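Local coordinates for xyloglucan-specific endo-beta-1,4-glucanase (Uncultured bacterium, PDB 4W88), which hydrolyses the beta-1,4-linked glucan backbone of xyloglucan from within the chain, as a plant cell wall-degrading enzyme of glycoside hydrolase family 5, at residues 136-150 against 186-200. The protein carries 1 engineered substitution. Numbering follows the deposited sequence.
Sequences KDYDEKLMFEGMNEP and GNNADRVLIICTYGH. With BGC (beta-D-glucopyranose), chain C.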
ATOM      1  N   LYS A 136       0.969 -19.816  -2.371  1.00 19.89           N
ATOM      2  CA  LYS A 136       1.533 -20.586  -1.269  1.00 21.19           C
ATOM      3  C   LYS A 136       3.065 -20.864  -1.432  1.00 21.42           C
ATOM      4  O   LYS A 136       3.790 -20.965  -0.499  1.00 24.15           O
ATOM      5  CB  LYS A 136       0.734 -21.909  -1.100  1.00 25.70           C
ATOM      6  CG  LYS A 136       1.189 -22.717   0.040  1.00 28.97           C
ATOM      7  CD  LYS A 136       0.433 -23.965   0.460  1.00 39.02           C
ATOM      8  CE  LYS A 136      -0.486 -24.431  -0.567  1.00 44.19           C
ATOM      9  NZ  LYS A 136      -1.107 -25.671  -0.015  1.00 61.31           N
ATOM     10  N   ASP A 137       3.491 -21.160  -2.640  1.00 21.34           N
ATOM     11  CA  ASP A 137       4.847 -21.621  -2.921  1.00 22.82           C
ATOM     12  C   ASP A 137       5.814 -20.463  -3.204  1.00 19.80           C
ATOM     13  O   ASP A 137       6.993 -20.679  -3.438  1.00 23.79           O
ATOM     14  CB  ASP A 137       4.834 -22.603  -4.130  1.00 29.93           C
ATOM     15  CG  ASP A 137       4.111 -23.884  -3.823  1.00 29.74           C
ATOM     16  OD1 ASP A 137       4.030 -24.304  -2.634  1.00 34.25           O
ATOM     17  OD2 ASP A 137       3.612 -24.507  -4.776  1.00 41.37           O
ATOM     18  N   TYR A 138       5.309 -19.232  -3.151  1.00 19.50           N
ATOM     19  CA  TYR A 138       6.129 -18.053  -3.464  1.00 21.27           C
ATOM     20  C   TYR A 138       6.996 -17.757  -2.249  1.00 20.11           C
ATOM     21  O   TYR A 138       6.584 -17.991  -1.095  1.00 20.42           O
ATOM     22  CB  TYR A 138       5.256 -16.868  -3.827  1.00 18.98           C
ATOM     23  CG  TYR A 138       4.670 -16.890  -5.219  1.00 17.85           C
ATOM     24  CD1 TYR A 138       3.868 -17.944  -5.619  1.00 19.42           C
ATOM     25  CD2 TYR A 138       4.957 -15.897  -6.134  1.00 19.26           C
ATOM     26  CE1 TYR A 138       3.281 -17.989  -6.862  1.00 19.88           C
ATOM     27  CE2 TYR A 138       4.382 -15.932  -7.390  1.00 19.97           C
ATOM     28  CZ  TYR A 138       3.607 -17.041  -7.782  1.00 18.23           C
ATOM     29  OH  TYR A 138       3.061 -17.101  -9.044  1.00 20.21           O
ATOM     30  N   ASP A 139       8.215 -17.263  -2.498  1.00 19.30           N
ATOM     31  CA  ASP A 139       9.176 -17.050  -1.432  1.00 19.30           C
ATOM     32  C   ASP A 139       8.920 -15.802  -0.559  1.00 18.65           C
ATOM     33  O   ASP A 139       7.887 -15.122  -0.722  1.00 19.63           O
ATOM     34  CB  ASP A 139      10.609 -17.130  -1.994  1.00 21.52           C
ATOM     35  CG  ASP A 139      11.053 -15.881  -2.704  1.00 22.90           C
ATOM     36  OD1 ASP A 139      10.410 -14.802  -2.589  1.00 22.60           O
ATOM     37  OD2 ASP A 139      12.077 -16.054  -3.429  1.00 27.31           O
ATOM     38  N   GLU A 140       9.824 -15.594   0.413  1.00 19.83           N
ATOM     39  CA  GLU A 140       9.615 -14.606   1.435  1.00 20.03           C
ATOM     40  C   GLU A 140       9.668 -13.122   0.921  1.00 14.09           C
ATOM     41  O   GLU A 140       9.439 -12.168   1.714  1.00 19.01           O
ATOM     42  CB  GLU A 140      10.644 -14.823   2.555  1.00 27.99           C
ATOM     43  CG  GLU A 140      12.021 -14.213   2.293  1.00 28.64           C
ATOM     44  CD  GLU A 140      12.900 -14.803   1.171  1.00 42.94           C
ATOM     45  OE1 GLU A 140      12.682 -15.969   0.802  1.00 37.19           O
ATOM     46  OE2 GLU A 140      13.837 -14.057   0.640  1.00 44.30           O
ATOM     47  N   LYS A 141      10.109 -12.922  -0.311  1.00 17.72           N
ATOM     48  CA  LYS A 141      10.129 -11.610  -0.882  1.00 16.71           C
ATOM     49  C   LYS A 141       8.674 -11.124  -1.210  1.00 15.96           C
ATOM     50  O   LYS A 141       8.455  -9.908  -1.379  1.00 17.23           O
ATOM     51  CB  LYS A 141      10.958 -11.544  -2.130  1.00 18.34           C
ATOM     52  CG  LYS A 141      12.445 -11.885  -1.973  1.00 21.36           C
ATOM     53  CD  LYS A 141      13.324 -11.526  -3.186  1.00 26.84           C
ATOM     54  CE  LYS A 141      14.721 -12.034  -3.069  1.00 42.97           C
ATOM     55  NZ  LYS A 141      15.435 -11.333  -4.180  1.00 49.96           N
ATOM     56  N   LEU A 142       7.719 -12.049  -1.316  1.00 15.96           N
ATOM     57  CA  LEU A 142       6.297 -11.691  -1.520  1.00 15.47           C
ATOM     58  C   LEU A 142       5.636 -11.560  -0.118  1.00 15.61           C
ATOM     59  O   LEU A 142       5.626 -12.503   0.690  1.00 18.32           O
ATOM     60  CB  LEU A 142       5.549 -12.747  -2.329  1.00 17.71           C
ATOM     61  CG  LEU A 142       4.001 -12.583  -2.488  1.00 16.71           C
ATOM     62  CD1 LEU A 142       3.700 -11.281  -3.167  1.00 17.48           C
ATOM     63  CD2 LEU A 142       3.438 -13.699  -3.304  1.00 18.18           C
HETATM   64  N   MSE A 143       5.022 -10.378   0.107  1.00 17.53           N
HETATM   65  CA  MSE A 143       4.329 -10.026   1.328  1.00 16.83           C
HETATM   66  C   MSE A 143       2.897  -9.707   0.984  1.00 14.15           C
HETATM   67  O   MSE A 143       2.584  -9.326  -0.188  1.00 15.50           O
HETATM   68  CB  MSE A 143       5.027  -8.796   1.879  1.00 16.96           C
HETATM   69  CG  MSE A 143       6.514  -9.025   2.085  1.00 17.76           C
HETATM   70 SE   MSE A 143       7.417  -7.490   2.938  1.00 20.06          SE
HETATM   71  CE  MSE A 143       7.660  -6.334   1.411  1.00 26.58           C
ATOM     72  N   PHE A 144       1.993  -9.944   1.936  1.00 14.40           N
ATOM     73  CA  PHE A 144       0.576  -9.684   1.756  1.00 13.89           C
ATOM     74  C   PHE A 144       0.162  -8.546   2.693  1.00 13.72           C
ATOM     75  O   PHE A 144       0.502  -8.547   3.883  1.00 16.82           O
ATOM     76  CB  PHE A 144      -0.290 -10.901   2.123  1.00 15.25           C
ATOM     77  CG  PHE A 144      -0.061 -12.158   1.315  1.00 14.21           C
ATOM     78  CD1 PHE A 144       0.459 -12.183   0.002  1.00 17.56           C
ATOM     79  CD2 PHE A 144      -0.512 -13.379   1.859  1.00 16.84           C
ATOM     80  CE1 PHE A 144       0.631 -13.386  -0.675  1.00 18.29           C
ATOM     81  CE2 PHE A 144      -0.401 -14.543   1.154  1.00 15.41           C
ATOM     82  CZ  PHE A 144       0.165 -14.549  -0.117  1.00 17.31           C
ATOM     83  N   GLU A 145      -0.630  -7.621   2.139  1.00 15.38           N
ATOM     84  CA  GLU A 145      -1.207  -6.506   2.897  1.00 14.80           C
ATOM     85  C   GLU A 145      -2.724  -6.638   2.837  1.00 16.85           C
ATOM     86  O   GLU A 145      -3.362  -6.580   1.783  1.00 14.95           O
ATOM     87  CB  GLU A 145      -0.702  -5.169   2.314  1.00 15.40           C
ATOM     88  CG  GLU A 145      -1.244  -3.903   3.034  1.00 15.95           C
ATOM     89  CD  GLU A 145      -0.628  -2.608   2.455  1.00 14.16           C
ATOM     90  OE1 GLU A 145       0.053  -2.727   1.403  1.00 19.48           O
ATOM     91  OE2 GLU A 145      -0.872  -1.494   3.028  1.00 17.59           O
ATOM     92  N   GLY A 146      -3.315  -6.957   3.999  1.00 15.00           N
ATOM     93  CA  GLY A 146      -4.677  -7.485   4.022  1.00 16.04           C
ATOM     94  C   GLY A 146      -5.763  -6.565   3.449  1.00 15.14           C
ATOM     95  O   GLY A 146      -6.645  -7.033   2.718  1.00 15.73           O
HETATM   96  N   MSE A 147      -5.616  -5.261   3.741  1.00 15.67           N
HETATM   97  CA  MSE A 147      -6.613  -4.245   3.403  1.00 16.12           C
HETATM   98  C   MSE A 147      -5.895  -2.972   3.033  1.00 16.33           C
HETATM   99  O   MSE A 147      -4.738  -2.737   3.433  1.00 16.10           O
HETATM  100  CB  MSE A 147      -7.574  -3.938   4.593  1.00 15.78           C
HETATM  101  CG  MSE A 147      -8.259  -5.204   5.076  1.00 15.70           C
HETATM  102 SE   MSE A 147      -9.464  -4.768   6.590  1.00 18.58          SE
HETATM  103  CE  MSE A 147      -8.155  -4.780   8.030  1.00 19.20           C
ATOM    104  N   ASN A 148      -6.639  -2.112   2.329  1.00 14.96           N
ATOM    105  CA  ASN A 148      -6.162  -0.766   1.955  1.00 15.26           C
ATOM    106  C   ASN A 148      -7.147   0.271   2.440  1.00 15.28           C
ATOM    107  O   ASN A 148      -8.329   0.260   2.038  1.00 17.02           O
ATOM    108  CB  ASN A 148      -6.038  -0.622   0.459  1.00 14.68           C
ATOM    109  CG  ASN A 148      -5.454   0.717   0.063  1.00 14.35           C
ATOM    110  OD1 ASN A 148      -4.281   0.979   0.359  1.00 15.11           O
ATOM    111  ND2 ASN A 148      -6.310   1.603  -0.456  1.00 16.70           N
ATOM    112  N   GLU A 149      -6.693   1.109   3.361  1.00 15.49           N
ATOM    113  CA  GLU A 149      -7.497   2.185   3.895  1.00 16.70           C
ATOM    114  C   GLU A 149      -8.902   1.793   4.342  1.00 16.64           C
ATOM    115  O   GLU A 149      -9.866   2.434   3.964  1.00 17.35           O
ATOM    116  CB  GLU A 149      -7.490   3.358   2.962  1.00 15.77           C
ATOM    117  CG  GLU A 149      -6.101   3.896   2.684  1.00 16.63           C
ATOM    118  CD  GLU A 149      -6.009   5.126   1.789  1.00 20.94           C
ATOM    119  OE1 GLU A 149      -6.989   5.486   1.083  1.00 25.85           O
ATOM    120  OE2 GLU A 149      -4.870   5.734   1.754  1.00 21.23           O
ATOM    121  N   PRO A 150      -9.018   0.676   5.054  1.00 15.63           N
ATOM    122  CA  PRO A 150     -10.362   0.211   5.433  1.00 17.46           C
ATOM    123  C   PRO A 150     -11.088   1.269   6.269  1.00 17.24           C
ATOM    124  O   PRO A 150     -10.488   1.823   7.197  1.00 17.03           O
ATOM    125  CB  PRO A 150     -10.077  -1.051   6.227  1.00 18.01           C
ATOM    126  CG  PRO A 150      -8.674  -0.847   6.824  1.00 18.49           C
ATOM    127  CD  PRO A 150      -7.957  -0.163   5.658  1.00 16.43           C
ATOM    128  N   GLY A 186       2.273 -23.937   4.069  1.00 17.99           N
ATOM    129  CA  GLY A 186       3.390 -23.723   3.129  1.00 19.89           C
ATOM    130  C   GLY A 186       4.184 -22.500   3.539  1.00 19.53           C
ATOM    131  O   GLY A 186       4.321 -22.203   4.746  1.00 18.85           O
ATOM    132  N   ASN A 187       4.634 -21.754   2.547  1.00 18.56           N
ATOM    133  CA  ASN A 187       5.416 -20.548   2.800  1.00 18.77           C
ATOM    134  C   ASN A 187       4.556 -19.450   3.445  1.00 21.46           C
ATOM    135  O   ASN A 187       5.089 -18.453   3.946  1.00 19.10           O
ATOM    136  CB  ASN A 187       6.091 -19.990   1.528  1.00 23.33           C
ATOM    137  CG  ASN A 187       7.127 -20.930   0.929  1.00 26.88           C
ATOM    138  OD1 ASN A 187       7.569 -21.891   1.568  1.00 28.96           O
ATOM    139  ND2 ASN A 187       7.573 -20.628  -0.287  1.00 32.74           N
ATOM    140  N   ASN A 188       3.229 -19.646   3.448  1.00 19.24           N
ATOM    141  CA  ASN A 188       2.385 -18.728   4.150  1.00 18.08           C
ATOM    142  C   ASN A 188       2.440 -18.862   5.677  1.00 17.56           C
ATOM    143  O   ASN A 188       1.885 -17.987   6.350  1.00 17.88           O
ATOM    144  CB  ASN A 188       0.949 -18.807   3.695  1.00 17.86           C
ATOM    145  CG  ASN A 188       0.776 -18.581   2.220  1.00 18.62           C
ATOM    146  OD1 ASN A 188       1.412 -17.742   1.627  1.00 20.45           O
ATOM    147  ND2 ASN A 188      -0.109 -19.372   1.623  1.00 18.38           N
ATOM    148  N   ALA A 189       3.125 -19.882   6.208  1.00 17.46           N
ATOM    149  CA  ALA A 189       3.251 -19.997   7.650  1.00 18.00           C
ATOM    150  C   ALA A 189       4.022 -18.843   8.287  1.00 20.11           C
ATOM    151  O   ALA A 189       3.728 -18.450   9.409  1.00 19.20           O
ATOM    152  CB  ALA A 189       3.832 -21.336   8.040  1.00 19.50           C
ATOM    153  N   ASP A 190       4.995 -18.331   7.538  1.00 16.66           N
ATOM    154  CA  ASP A 190       5.875 -17.288   8.028  1.00 18.20           C
ATOM    155  C   ASP A 190       6.095 -16.115   7.055  1.00 18.64           C
ATOM    156  O   ASP A 190       6.939 -15.245   7.279  1.00 20.38           O
ATOM    157  CB  ASP A 190       7.199 -17.892   8.505  1.00 20.78           C
ATOM    158  CG  ASP A 190       7.967 -18.646   7.473  1.00 22.83           C
ATOM    159  OD1 ASP A 190       7.506 -18.728   6.313  1.00 19.92           O
ATOM    160  OD2 ASP A 190       9.070 -19.220   7.854  1.00 30.90           O
ATOM    161  N   ARG A 191       5.276 -16.044   5.992  1.00 16.43           N
ATOM    162  CA  ARG A 191       5.258 -14.888   5.125  1.00 18.16           C
ATOM    163  C   ARG A 191       5.013 -13.620   5.914  1.00 15.25           C
ATOM    164  O   ARG A 191       4.199 -13.631   6.870  1.00 18.68           O
ATOM    165  CB  ARG A 191       4.112 -15.064   4.084  1.00 23.41           C
ATOM    166  CG  ARG A 191       4.109 -14.020   3.002  1.00 18.82           C
ATOM    167  CD  ARG A 191       3.136 -14.281   1.879  1.00 14.99           C
ATOM    168  NE  ARG A 191       3.166 -15.603   1.321  1.00 18.29           N
ATOM    169  CZ  ARG A 191       4.157 -16.125   0.610  1.00 16.05           C
ATOM    170  NH1 ARG A 191       5.214 -15.399   0.278  1.00 18.73           N
ATOM    171  NH2 ARG A 191       4.091 -17.384   0.243  1.00 20.16           N
ATOM    172  N   VAL A 192       5.648 -12.513   5.513  1.00 18.99           N
ATOM    173  CA  VAL A 192       5.321 -11.259   6.151  1.00 17.02           C
ATOM    174  C   VAL A 192       3.866 -10.873   5.785  1.00 15.23           C
ATOM    175  O   VAL A 192       3.547 -10.674   4.598  1.00 17.47           O
ATOM    176  CB  VAL A 192       6.297 -10.128   5.780  1.00 18.16           C
ATOM    177  CG1 VAL A 192       5.942  -8.769   6.469  1.00 22.69           C
ATOM    178  CG2 VAL A 192       7.726 -10.537   6.097  1.00 19.42           C
ATOM    179  N   LEU A 193       3.060 -10.612   6.836  1.00 16.68           N
ATOM    180  CA  LEU A 193       1.721 -10.151   6.671  1.00 17.96           C
ATOM    181  C   LEU A 193       1.586  -8.745   7.211  1.00 17.75           C
ATOM    182  O   LEU A 193       1.986  -8.499   8.335  1.00 18.36           O
ATOM    183  CB  LEU A 193       0.714 -11.066   7.342  1.00 15.79           C
ATOM    184  CG  LEU A 193       0.796 -12.530   6.960  1.00 17.19           C
ATOM    185  CD1 LEU A 193      -0.260 -13.391   7.622  1.00 18.67           C
ATOM    186  CD2 LEU A 193       0.724 -12.771   5.451  1.00 21.69           C
ATOM    187  N   ILE A 194       0.979  -7.856   6.432  1.00 14.41           N
ATOM    188  CA  ILE A 194       1.063  -6.437   6.691  1.00 15.16           C
ATOM    189  C   ILE A 194      -0.365  -5.975   7.023  1.00 15.77           C
ATOM    190  O   ILE A 194      -1.252  -5.910   6.155  1.00 16.56           O
ATOM    191  CB  ILE A 194       1.637  -5.644   5.489  1.00 15.03           C
ATOM    192  CG1 ILE A 194       3.010  -6.170   5.067  1.00 17.07           C
ATOM    193  CG2 ILE A 194       1.737  -4.139   5.840  1.00 18.81           C
ATOM    194  CD1 ILE A 194       3.576  -5.574   3.767  1.00 18.31           C
ATOM    195  N   ILE A 195      -0.563  -5.702   8.298  1.00 17.28           N
ATOM    196  CA  ILE A 195      -1.833  -5.278   8.814  1.00 19.03           C
ATOM    197  C   ILE A 195      -1.882  -3.744   8.725  1.00 16.39           C
ATOM    198  O   ILE A 195      -0.897  -3.088   8.336  1.00 18.54           O
ATOM    199  CB  ILE A 195      -2.054  -5.785  10.263  1.00 15.45           C
ATOM    200  CG1 ILE A 195      -1.074  -5.173  11.258  1.00 20.20           C
ATOM    201  CG2 ILE A 195      -2.114  -7.309  10.301  1.00 18.03           C
ATOM    202  CD1 ILE A 195      -1.456  -5.360  12.727  1.00 21.12           C
ATOM    203  N   CYS A 196      -2.984  -3.133   9.149  1.00 18.08           N
ATOM    204  CA  CYS A 196      -3.108  -1.691   9.047  1.00 18.93           C
ATOM    205  C   CYS A 196      -3.990  -1.119  10.134  1.00 16.60           C
ATOM    206  O   CYS A 196      -4.754  -1.835  10.794  1.00 18.45           O
ATOM    207  CB  CYS A 196      -3.662  -1.285   7.658  1.00 16.75           C
ATOM    208  SG  CYS A 196      -5.322  -1.828   7.305  1.00 18.41           S
ATOM    209  N   THR A 197      -3.888   0.207  10.297  1.00 17.67           N
ATOM    210  CA  THR A 197      -4.829   0.962  11.059  1.00 17.39           C
ATOM    211  C   THR A 197      -6.072   1.335  10.230  1.00 21.46           C
ATOM    212  O   THR A 197      -6.091   1.222   9.007  1.00 19.35           O
ATOM    213  CB  THR A 197      -4.180   2.274  11.502  1.00 18.42           C
ATOM    214  OG1 THR A 197      -3.674   2.889  10.325  1.00 18.85           O
ATOM    215  CG2 THR A 197      -3.063   2.073  12.559  1.00 23.97           C
ATOM    216  N   TYR A 198      -7.096   1.825  10.918  1.00 21.93           N
ATOM    217  CA  TYR A 198      -8.286   2.355  10.249  1.00 18.69           C
ATOM    218  C   TYR A 198      -7.802   3.424   9.256  1.00 18.55           C
ATOM    219  O   TYR A 198      -7.014   4.321   9.631  1.00 18.32           O
ATOM    220  CB  TYR A 198      -9.210   3.033  11.256  1.00 18.11           C
ATOM    221  CG  TYR A 198     -10.479   3.539  10.637  1.00 18.27           C
ATOM    222  CD1 TYR A 198     -10.559   4.794   9.964  1.00 20.91           C
ATOM    223  CD2 TYR A 198     -11.651   2.787  10.696  1.00 20.37           C
ATOM    224  CE1 TYR A 198     -11.772   5.193   9.390  1.00 19.93           C
ATOM    225  CE2 TYR A 198     -12.860   3.234  10.171  1.00 23.11           C
ATOM    226  CZ  TYR A 198     -12.933   4.427   9.542  1.00 22.04           C
ATOM    227  OH  TYR A 198     -14.134   4.831   9.021  1.00 20.89           O
ATOM    228  N   GLY A 199      -8.225   3.326   7.994  1.00 19.50           N
ATOM    229  CA  GLY A 199      -7.805   4.292   6.978  1.00 20.11           C
ATOM    230  C   GLY A 199      -6.324   4.378   6.652  1.00 17.23           C
ATOM    231  O   GLY A 199      -5.916   5.352   5.992  1.00 18.14           O
ATOM    232  N   HIS A 200      -5.511   3.426   7.134  1.00 19.36           N
ATOM    233  CA  HIS A 200      -4.073   3.573   7.167  1.00 19.54           C
ATOM    234  C   HIS A 200      -3.617   4.896   7.840  1.00 17.63           C
ATOM    235  O   HIS A 200      -2.526   5.415   7.548  1.00 18.83           O
ATOM    236  CB  HIS A 200      -3.519   3.460   5.761  1.00 15.82           C
ATOM    237  CG  HIS A 200      -3.248   2.063   5.268  1.00 16.63           C
ATOM    238  ND1 HIS A 200      -4.241   1.159   4.959  1.00 19.81           N
ATOM    239  CD2 HIS A 200      -2.077   1.413   5.056  1.00 16.00           C
ATOM    240  CE1 HIS A 200      -3.700   0.028   4.542  1.00 19.08           C
ATOM    241  NE2 HIS A 200      -2.388   0.154   4.610  1.00 18.05           N
TER
HETATM  242  C2  BGC C   4      -6.818  10.970   0.414  1.00 42.17           C
HETATM  243  C3  BGC C   4      -6.396   9.522   0.119  1.00 37.19           C
HETATM  244  C4  BGC C   4      -5.079   9.190   0.736  1.00 44.55           C
HETATM  245  C5  BGC C   4      -5.356   9.780   2.178  1.00 41.69           C
HETATM  246  C6  BGC C   4      -4.070   9.528   2.867  1.00 51.07           C
HETATM  247  C1  BGC C   4      -7.144  11.397   1.801  1.00 33.51           C
HETATM  248  O2  BGC C   4      -8.065  11.011  -0.101  1.00 46.23           O
HETATM  249  O3  BGC C   4      -6.307   9.434  -1.282  1.00 47.55           O
HETATM  250  O4  BGC C   4      -4.610   7.813   0.292  1.00 32.00           O
HETATM  251  O5  BGC C   4      -5.919  11.203   2.265  1.00 34.93           O
HETATM  252  O6  BGC C   4      -4.030   9.713   4.259  1.00 46.30           O
HETATM  253  O   HOH W   1       7.133 -12.386   3.060  1.00 19.21           O
HETATM  254  O   HOH W   2      -3.511  -4.089   5.783  1.00 17.93           O
HETATM  255  O   HOH W   3      -4.433   6.861   4.383  1.00 28.59           O
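The guanidinium of Arg191 donates to the backbone carbonyls of Tyr138, Asp139 and Leu142, in and beside the turn that leads into strand 142-145. NH1 and NH2 converge end-on on Tyr138 O, with NH2 at 2.9 Å. NH1 also reaches Asp139 O and, at 3.0 Å, Leu142 O; all three oxygens lie in the guanidinium plane. On the side-on edge, NE and NH2 share Asn188 OD1, which fixes the rotation of the group. The chain runs extended to CD, with CG anti to the backbone N (chi1 -172°), which lays CD over the centre of the Phe144 ring, a CH-pi contact of 3.5 Å to the centroid. The bend at chi3 (-49°) then turns the guanidinium toward the carbonyls. A methionine in place of Arg191 would probably leave these carbonyls short of donors and the turn less firmly held.

At the other end, the ring of His200 links Glu145 to Glu149. Its NE2 donates to Glu145 OE2 at 2.7 Å, and its ND1 accepts from Glu149 N at 2.9 Å. Glu149 OE2 accepts from O4 of the bound glucose at 2.6 Å. His200 thus probably helps to set the backbone of this glycan-binding residue, whose OE2 is also hydrogen-bonded to His223.

Between these ends the strands pair in parallel, with Ile194 N donating to Phe144 O. Leu193 CD2 packs beside Phe144 CD2, and Met143 lies alongside Val192. The pair forms the fourth and fifth strands of the TIM barrel, joined through helix 164-182. Strands 97-101 and 218-223 flank them, and Met147 and Leu193 touch helix 164-182.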